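Putative exported protein (Bordetella pertussis Tohama I, PDB 2PFY) binds pyroglutamic acid and probably serves as the periplasmic solute receptor of a tripartite ATP-independent transport system, delivering it to the membrane partners. Local coordinates at residues V82-S87 against E272-G277; P121-Y126 against Q203-Q208; R141-S146 against M180-A185. All blocks are in the same frame, centred on the assembly; numbering follows the deposited sequence.

Read from the N terminus, the chain leaves its first sheet strands and reaches loop 82-87, which packs on helix 267-287 much later in the chain to close contact 1, the widest of the three closures. Within that span, 121-126 passes from the five-stranded sheet toward the four-stranded one, and 203-208 comes back alongside it, forming contact 2. Contact 3, between 141-146 and 180-185, lies within that second loop, so the three nest like brackets and none cross. Backbone bonding between F84 and A204 joins contact 1 to contact 2, whereas Y126 bonds to M180 and S183 of contact 3. Contacts 2 and 3 both touch pyroglutamic acid; contact 1 stands back from it.

Contact 1: V82-S87 against E272-G277; sequences VPFLAS and ELQAIG
F84 lies against L273 and Q274 on one flank of helix 267-287, and its side chain can be traced atom by atom. With CG set beside the backbone N (chi1 -60°), the ring turns from CB toward the helix. CG faces Q274 CG, which sits over one ring face near the rim, with the two side chains crossing at about a right angle. Next along the ring, CD2 of F84 comes within 3.8 Å of L273 O, and F84 CE2 meets L273 CB at 3.3 Å, a tight approach made near the ring plane. F84 CZ lies 4.1 Å from the same L273 CB. The helix thus gives the ring a methylene at its edge and another over its face.

Closer to the backbone, P83 O rests 3.4 Å from G277 CA in a CA-H...O contact, an approach made possible because the helix presents no side chain there. P83 CB lies over the helix backbone, 4.0 Å from L273 O, and V82 CG1 approaches G277 O at 3.7 Å. Apart from the one CA-H...O contact, the two segments meet by van der Waals packing.

The loop itself is a type II turn, with P83 and F84 at its corners, F84 at positive phi, and only a weak bond from L85 N to V82 O; F84 also shares a backbone bond with A204. A proline-led turn seated on a glycine of a helix in this way fastens the connection before helix 89-108 to helix 267-287, within a fold whose sheet order matches the class II periplasmic binding proteins.

Contact 2: P121-Y126 against Q203-Q208; sequences PPQGIY and QAFIPQ. With PCA (pyroglutamic acid), chain E.
Q123 and F205 form the tight part of this contact, where two connecting segments run past each other. Q123 N donates to F205 O at 3.0 Å, while A204 N donates to Q123 O at 2.9 Å. The acceptor F205 O is also approached by P122 CA at 3.4 Å, a CA-H...O contact that adds to the grip on this buried oxygen. Above the ring of F205 lies Q123 CG, 3.7 Å from the centroid and 17° off the normal, a CH-pi contact. Two torsions bring this about: F205 CG stands between its backbone N and carbonyl carbon (chi1 56°), which carries the ring back toward Q123, and the Q123 chain bends at chi2, sending its amide on toward the ligand. P207 edges the same site, its CG 3.7 Å from CG of pyroglutamic acid. P122 CG rests against I206 CG2 at 4.0 Å, the two side chains lying side by side, and completes the buried packing.

The contact opens outward at Q203, which is partly exposed. There P122 CB lies 3.6 Å from Q203 CG, as close as the buried touches, but this side-by-side apolar packing lacks the directional bonds of the Q123 side.

The two segments are crossings between the five- and four-stranded sheets, consistent with the interdomain hinge of class II binding proteins. P207 shares a backbone hydrogen bond with W120 where strands 112-119 and 208-214 meet the crossings, while G124 and I125 make backbone bonds to T182 and Y200, respectively, in the four-stranded sheet. F89 of helix 89-108 and T248 of helix 223-257 pack on P122.

Contact 3: R141-S146 against M180-A185; sequences RFRAYS and MLTSPA. With PCA (pyroglutamic acid), chain E.
F142, on strand 141-144, packs against strand 180-182, a nearly parallel neighbour with which it borders the ligand pocket of this binding-protein fold; the strand axes are 5.8 Å apart at an angle of 26°. Its ring covers the backbone of selenomethionine M180, with F142 CZ 3.5 Å from M180 C and M180 CA over one face, while CE2 touches L181 CB. Next, R143 packs its CB against M180 CB. R143 bonds through its backbone to A179, and a water extends the link, donating to R143 O and accepting from L181 N. The R143 chain then runs fully extended, CG anti to N (chi1 179°), and its guanidinium takes the carboxylate of pyroglutamic acid end-on with two bonds: NH1 to OXT at 2.9 Å and NH2 to O at 2.7 Å. V163 O holds NE and so steadies the group. T182 OG1 donates to the same OXT, and S183 grips the ligand's other end, giving both N and OG to its OE atom. Beyond A144, Y145 lays one ring face under PCA CB, and Y145 CD2 lies over a face of the R143 guanidinium. The ring's edge points at the facing strand, bringing Y145 CE2 to within 3.2 Å of L181 O.

Contact 1: V82-S87 against E272-G277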
# COMPACT_ATOMS: atom_id res chain seq x y z
N VAL A 82 -8.61 2.47 -6.79
CA VAL A 82 -9.50 3.19 -7.72
C VAL A 82 -9.67 4.65 -7.26
O VAL A 82 -10.15 4.88 -6.15
CB VAL A 82 -10.91 2.53 -7.81
CG1 VAL A 82 -11.87 3.44 -8.65
CG2 VAL A 82 -10.83 1.09 -8.35
N PRO A 83 -9.23 5.63 -8.08
CA PRO A 83 -9.29 7.02 -7.62
C PRO A 83 -10.68 7.48 -7.20
O PRO A 83 -11.68 7.20 -7.88
CB PRO A 83 -8.74 7.82 -8.81
CG PRO A 83 -7.81 6.83 -9.53
CD PRO A 83 -8.57 5.50 -9.39
N PHE A 84 -10.72 8.11 -6.03
CA PHE A 84 -11.91 8.74 -5.48
C PHE A 84 -13.10 7.82 -5.12
O PHE A 84 -14.17 8.30 -4.73
CB PHE A 84 -12.29 9.96 -6.32
CG PHE A 84 -11.21 10.96 -6.36
CD1 PHE A 84 -10.93 11.72 -5.24
CD2 PHE A 84 -10.38 11.06 -7.46
CE1 PHE A 84 -9.88 12.63 -5.24
CE2 PHE A 84 -9.31 11.97 -7.47
CZ PHE A 84 -9.08 12.77 -6.36
N LEU A 85 -12.90 6.51 -5.22
CA LEU A 85 -13.90 5.58 -4.72
C LEU A 85 -14.00 5.61 -3.19
O LEU A 85 -15.09 5.56 -2.61
CB LEU A 85 -13.58 4.16 -5.23
CG LEU A 85 -14.46 3.01 -4.72
CD1 LEU A 85 -15.90 3.07 -5.25
CD2 LEU A 85 -13.85 1.68 -5.06
N ALA A 86 -12.85 5.69 -2.52
CA ALA A 86 -12.83 5.69 -1.06
C ALA A 86 -11.64 6.53 -0.57
O ALA A 86 -10.59 5.99 -0.22
CB ALA A 86 -12.74 4.27 -0.53
N SER A 87 -11.80 7.85 -0.58
CA SER A 87 -10.65 8.74 -0.45
C SER A 87 -10.45 9.29 0.95
O SER A 87 -9.41 9.89 1.23
CB SER A 87 -10.76 9.86 -1.47
OG SER A 87 -10.25 9.42 -2.73
N GLU A 272 -10.69 16.11 -13.27
CA GLU A 272 -10.14 15.15 -14.24
C GLU A 272 -9.81 13.80 -13.59
O GLU A 272 -10.03 12.74 -14.20
CB GLU A 272 -8.92 15.74 -14.95
CG GLU A 272 -9.25 16.94 -15.92
CD GLU A 272 -8.00 17.74 -16.34
OE1 GLU A 272 -6.99 17.77 -15.58
OE2 GLU A 272 -8.04 18.37 -17.43
N LEU A 273 -9.29 13.84 -12.36
CA LEU A 273 -9.00 12.59 -11.62
C LEU A 273 -10.28 11.86 -11.23
O LEU A 273 -10.31 10.63 -11.23
CB LEU A 273 -8.15 12.88 -10.38
CG LEU A 273 -6.70 13.35 -10.63
CD1 LEU A 273 -5.97 13.66 -9.28
CD2 LEU A 273 -5.91 12.34 -11.44
N GLN A 274 -11.33 12.62 -10.89
CA GLN A 274 -12.66 12.06 -10.64
C GLN A 274 -13.20 11.34 -11.88
O GLN A 274 -13.77 10.25 -11.78
CB GLN A 274 -13.65 13.14 -10.15
CG GLN A 274 -13.41 13.56 -8.67
CD GLN A 274 -14.01 14.93 -8.28
OE1 GLN A 274 -14.74 15.56 -9.06
NE2 GLN A 274 -13.69 15.40 -7.07
N ALA A 275 -13.02 11.94 -13.05
CA ALA A 275 -13.41 11.30 -14.32
C ALA A 275 -12.57 10.04 -14.58
O ALA A 275 -13.12 9.01 -15.00
CB ALA A 275 -13.34 12.27 -15.50
N ILE A 276 -11.26 10.12 -14.28
CA ILE A 276 -10.38 8.94 -14.36
C ILE A 276 -10.85 7.81 -13.42
O ILE A 276 -10.80 6.64 -13.81
CB ILE A 276 -8.88 9.29 -14.16
CG1 ILE A 276 -8.34 9.98 -15.42
CG2 ILE A 276 -8.04 8.05 -13.83
CD1 ILE A 276 -6.96 10.51 -15.27
N GLY A 277 -11.31 8.17 -12.22
CA GLY A 277 -11.87 7.25 -11.24
C GLY A 277 -13.13 6.56 -11.71
O GLY A 277 -13.30 5.35 -11.49

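Contact 2: P121-Y126 against Q203-Q208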
# COMPACT_ATOMS: atom_id res chain seq x y z
N PRO A 121 -1.23 6.31 4.17
CA PRO A 121 -2.03 7.52 4.11
C PRO A 121 -2.53 7.77 2.68
O PRO A 121 -2.12 7.06 1.74
CB PRO A 121 -1.05 8.63 4.60
CG PRO A 121 0.14 7.86 5.25
CD PRO A 121 0.20 6.59 4.41
N PRO A 122 -3.45 8.73 2.51
CA PRO A 122 -3.98 9.05 1.19
C PRO A 122 -2.91 9.49 0.20
O PRO A 122 -1.88 10.06 0.61
CB PRO A 122 -4.94 10.21 1.47
CG PRO A 122 -5.36 10.00 2.92
CD PRO A 122 -4.08 9.54 3.57
N GLN A 123 -3.12 9.22 -1.10
CA GLN A 123 -2.06 9.45 -2.09
C GLN A 123 -2.16 10.86 -2.67
O GLN A 123 -3.20 11.24 -3.21
CB GLN A 123 -2.16 8.43 -3.24
CG GLN A 123 -2.19 6.95 -2.77
CD GLN A 123 -0.85 6.52 -2.16
OE1 GLN A 123 -0.68 6.45 -0.94
NE2 GLN A 123 0.10 6.28 -3.01
N GLY A 124 -1.08 11.62 -2.57
CA GLY A 124 -0.97 12.96 -3.22
C GLY A 124 -0.07 12.88 -4.45
O GLY A 124 0.42 11.79 -4.83
N ILE A 125 0.14 14.02 -5.08
CA ILE A 125 0.96 14.14 -6.30
C ILE A 125 2.16 15.00 -6.00
O ILE A 125 2.02 16.05 -5.40
CB ILE A 125 0.12 14.75 -7.47
CG1 ILE A 125 -0.99 13.76 -7.84
CG2 ILE A 125 1.03 15.04 -8.73
CD1 ILE A 125 -2.16 14.31 -8.69
N TYR A 126 3.36 14.52 -6.38
CA TYR A 126 4.59 15.28 -6.18
C TYR A 126 5.15 15.66 -7.53
O TYR A 126 5.26 14.82 -8.42
CB TYR A 126 5.68 14.44 -5.48
CG TYR A 126 5.38 13.99 -4.06
CD1 TYR A 126 6.08 14.54 -2.98
CD2 TYR A 126 4.45 12.98 -3.79
CE1 TYR A 126 5.88 14.10 -1.66
CE2 TYR A 126 4.21 12.54 -2.47
CZ TYR A 126 4.93 13.10 -1.41
OH TYR A 126 4.70 12.67 -0.12
N GLN A 203 -5.51 13.10 -2.12
CA GLN A 203 -6.22 11.93 -1.59
C GLN A 203 -6.82 11.08 -2.71
O GLN A 203 -8.02 10.74 -2.67
CB GLN A 203 -7.34 12.37 -0.61
CG GLN A 203 -6.83 13.12 0.63
CD GLN A 203 -7.93 13.43 1.65
OE1 GLN A 203 -8.74 12.54 2.03
NE2 GLN A 203 -7.97 14.68 2.10
N ALA A 204 -6.03 10.72 -3.71
CA ALA A 204 -6.59 9.98 -4.86
C ALA A 204 -7.20 8.63 -4.41
O ALA A 204 -8.29 8.23 -4.87
CB ALA A 204 -5.54 9.76 -5.92
N PHE A 205 -6.50 7.94 -3.51
CA PHE A 205 -6.98 6.72 -2.91
C PHE A 205 -6.16 6.39 -1.67
O PHE A 205 -5.19 7.09 -1.31
CB PHE A 205 -6.98 5.55 -3.93
CG PHE A 205 -5.64 5.29 -4.55
CD1 PHE A 205 -4.75 4.36 -3.97
CD2 PHE A 205 -5.24 6.00 -5.67
CE1 PHE A 205 -3.49 4.12 -4.54
CE2 PHE A 205 -3.95 5.77 -6.25
CZ PHE A 205 -3.10 4.84 -5.69
N ILE A 206 -6.58 5.35 -0.97
CA ILE A 206 -5.80 4.94 0.17
C ILE A 206 -5.46 3.42 0.09
O ILE A 206 -6.31 2.56 0.41
CB ILE A 206 -6.28 5.54 1.59
CG1 ILE A 206 -6.63 4.48 2.60
CG2 ILE A 206 -7.24 6.77 1.57
CD1 ILE A 206 -5.46 3.96 3.19
N PRO A 207 -4.23 3.11 -0.39
CA PRO A 207 -3.91 1.71 -0.68
C PRO A 207 -3.53 1.01 0.61
O PRO A 207 -2.98 1.62 1.53
CB PRO A 207 -2.75 1.82 -1.68
CG PRO A 207 -2.00 3.15 -1.23
CD PRO A 207 -3.10 4.03 -0.66
N GLN A 208 -3.92 -0.26 0.71
CA GLN A 208 -3.64 -1.06 1.89
C GLN A 208 -2.35 -1.82 1.73
O GLN A 208 -1.92 -2.13 0.63
CB GLN A 208 -4.74 -2.07 2.13
CG GLN A 208 -6.14 -1.47 2.26
CD GLN A 208 -6.27 -0.49 3.41
OE1 GLN A 208 -5.72 -0.67 4.48
NE2 GLN A 208 -7.05 0.55 3.19
N PCA E . 3.85 4.43 -0.59
CA PCA E . 4.04 3.21 -1.40
CB PCA E . 2.70 2.70 -1.88
CG PCA E . 1.69 3.70 -1.41
CD PCA E . 2.45 4.70 -0.61
OE PCA E . 1.94 5.63 0.01
C PCA E . 4.95 3.50 -2.58
O PCA E . 5.47 2.62 -3.27
OXT PCA E . 5.18 4.66 -2.85

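Contact 3: R141-S146 against M180-A185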
# COMPACT_ATOMS: atom_id res chain seq x y z
N ARG A 141 7.25 11.75 -17.46
CA ARG A 141 7.71 10.44 -16.95
C ARG A 141 7.23 10.36 -15.51
O ARG A 141 7.74 11.04 -14.63
CB ARG A 141 9.24 10.33 -17.00
CG ARG A 141 9.79 10.47 -18.44
CD ARG A 141 11.33 10.64 -18.43
NE ARG A 141 11.89 10.53 -19.78
CZ ARG A 141 13.19 10.43 -20.06
NH1 ARG A 141 14.07 10.39 -19.08
NH2 ARG A 141 13.60 10.36 -21.32
N PHE A 142 6.19 9.58 -15.31
CA PHE A 142 5.47 9.65 -14.05
C PHE A 142 5.60 8.29 -13.38
O PHE A 142 5.31 7.25 -13.97
CB PHE A 142 4.01 10.02 -14.34
CG PHE A 142 3.21 10.38 -13.10
CD1 PHE A 142 2.95 11.72 -12.79
CD2 PHE A 142 2.72 9.37 -12.24
CE1 PHE A 142 2.19 12.05 -11.66
CE2 PHE A 142 1.98 9.69 -11.08
CZ PHE A 142 1.71 11.02 -10.79
N ARG A 143 6.09 8.28 -12.14
CA ARG A 143 6.27 7.03 -11.41
C ARG A 143 4.97 6.26 -11.23
O ARG A 143 3.97 6.82 -10.78
CB ARG A 143 6.87 7.29 -10.02
CG ARG A 143 7.05 5.99 -9.19
CD ARG A 143 7.43 6.26 -7.78
NE ARG A 143 7.50 4.98 -7.07
CZ ARG A 143 6.94 4.74 -5.89
NH1 ARG A 143 6.34 5.73 -5.24
NH2 ARG A 143 7.03 3.52 -5.33
N ALA A 144 5.00 4.97 -11.56
CA ALA A 144 3.92 4.04 -11.18
C ALA A 144 4.51 3.00 -10.23
O ALA A 144 5.71 2.78 -10.25
CB ALA A 144 3.35 3.33 -12.41
N TYR A 145 3.69 2.37 -9.38
CA TYR A 145 4.24 1.41 -8.42
C TYR A 145 3.43 0.12 -8.32
O TYR A 145 3.68 -0.72 -7.44
CB TYR A 145 4.46 2.05 -7.04
CG TYR A 145 3.24 2.62 -6.36
CD1 TYR A 145 2.18 1.80 -5.95
CD2 TYR A 145 3.15 4.00 -6.09
CE1 TYR A 145 1.09 2.31 -5.33
CE2 TYR A 145 2.02 4.53 -5.47
CZ TYR A 145 0.99 3.69 -5.10
OH TYR A 145 -0.13 4.16 -4.47
N SER A 146 2.48 -0.02 -9.23
CA SER A 146 1.53 -1.14 -9.25
C SER A 146 0.87 -1.14 -10.65
O SER A 146 1.00 -0.16 -11.41
CB SER A 146 0.48 -0.96 -8.14
OG SER A 146 -0.32 0.20 -8.37
N MSE A 180 5.49 11.97 -9.25
CA MSE A 180 4.99 10.70 -8.71
C MSE A 180 3.72 10.90 -7.93
O MSE A 180 3.28 12.05 -7.67
CB MSE A 180 6.08 10.03 -7.86
CG MSE A 180 6.50 10.85 -6.68
SE MSE A 180 7.56 9.77 -5.48
CE MSE A 180 7.91 11.17 -4.02
N LEU A 181 3.12 9.78 -7.55
CA LEU A 181 1.93 9.78 -6.75
C LEU A 181 2.20 8.81 -5.62
O LEU A 181 2.56 7.64 -5.87
CB LEU A 181 0.71 9.30 -7.55
CG LEU A 181 -0.57 9.08 -6.72
CD1 LEU A 181 -1.83 9.74 -7.33
CD2 LEU A 181 -0.82 7.58 -6.52
N THR A 182 2.07 9.31 -4.39
CA THR A 182 2.37 8.51 -3.19
C THR A 182 1.93 9.30 -1.97
O THR A 182 1.60 10.49 -2.10
CB THR A 182 3.88 8.05 -3.11
OG1 THR A 182 4.02 7.05 -2.09
CG2 THR A 182 4.88 9.22 -2.82
N SER A 183 1.96 8.65 -0.80
CA SER A 183 1.53 9.26 0.43
C SER A 183 2.58 10.25 0.93
O SER A 183 3.78 10.21 0.51
CB SER A 183 1.33 8.20 1.52
OG SER A 183 2.58 7.56 1.74
N PRO A 184 2.17 11.10 1.88
CA PRO A 184 3.16 11.89 2.61
C PRO A 184 4.09 11.01 3.47
O PRO A 184 5.18 11.46 3.82
CB PRO A 184 2.31 12.84 3.47
CG PRO A 184 0.95 12.11 3.65
CD PRO A 184 0.78 11.42 2.29
N ALA A 185 3.71 9.76 3.77
CA ALA A 185 4.62 8.87 4.53
C ALA A 185 5.87 8.54 3.72
O ALA A 185 6.99 8.60 4.24
CB ALA A 185 3.91 7.58 4.95
N PCA E . 3.85 4.43 -0.59
CA PCA E . 4.04 3.21 -1.40
CB PCA E . 2.70 2.70 -1.88
CG PCA E . 1.69 3.70 -1.41
CD PCA E . 2.45 4.70 -0.61
OE PCA E . 1.94 5.63 0.01
C PCA E . 4.95 3.50 -2.58
O PCA E . 5.47 2.62 -3.27
OXT PCA E . 5.18 4.66 -2.85
O HOH W 1 4.06 7.03 -7.89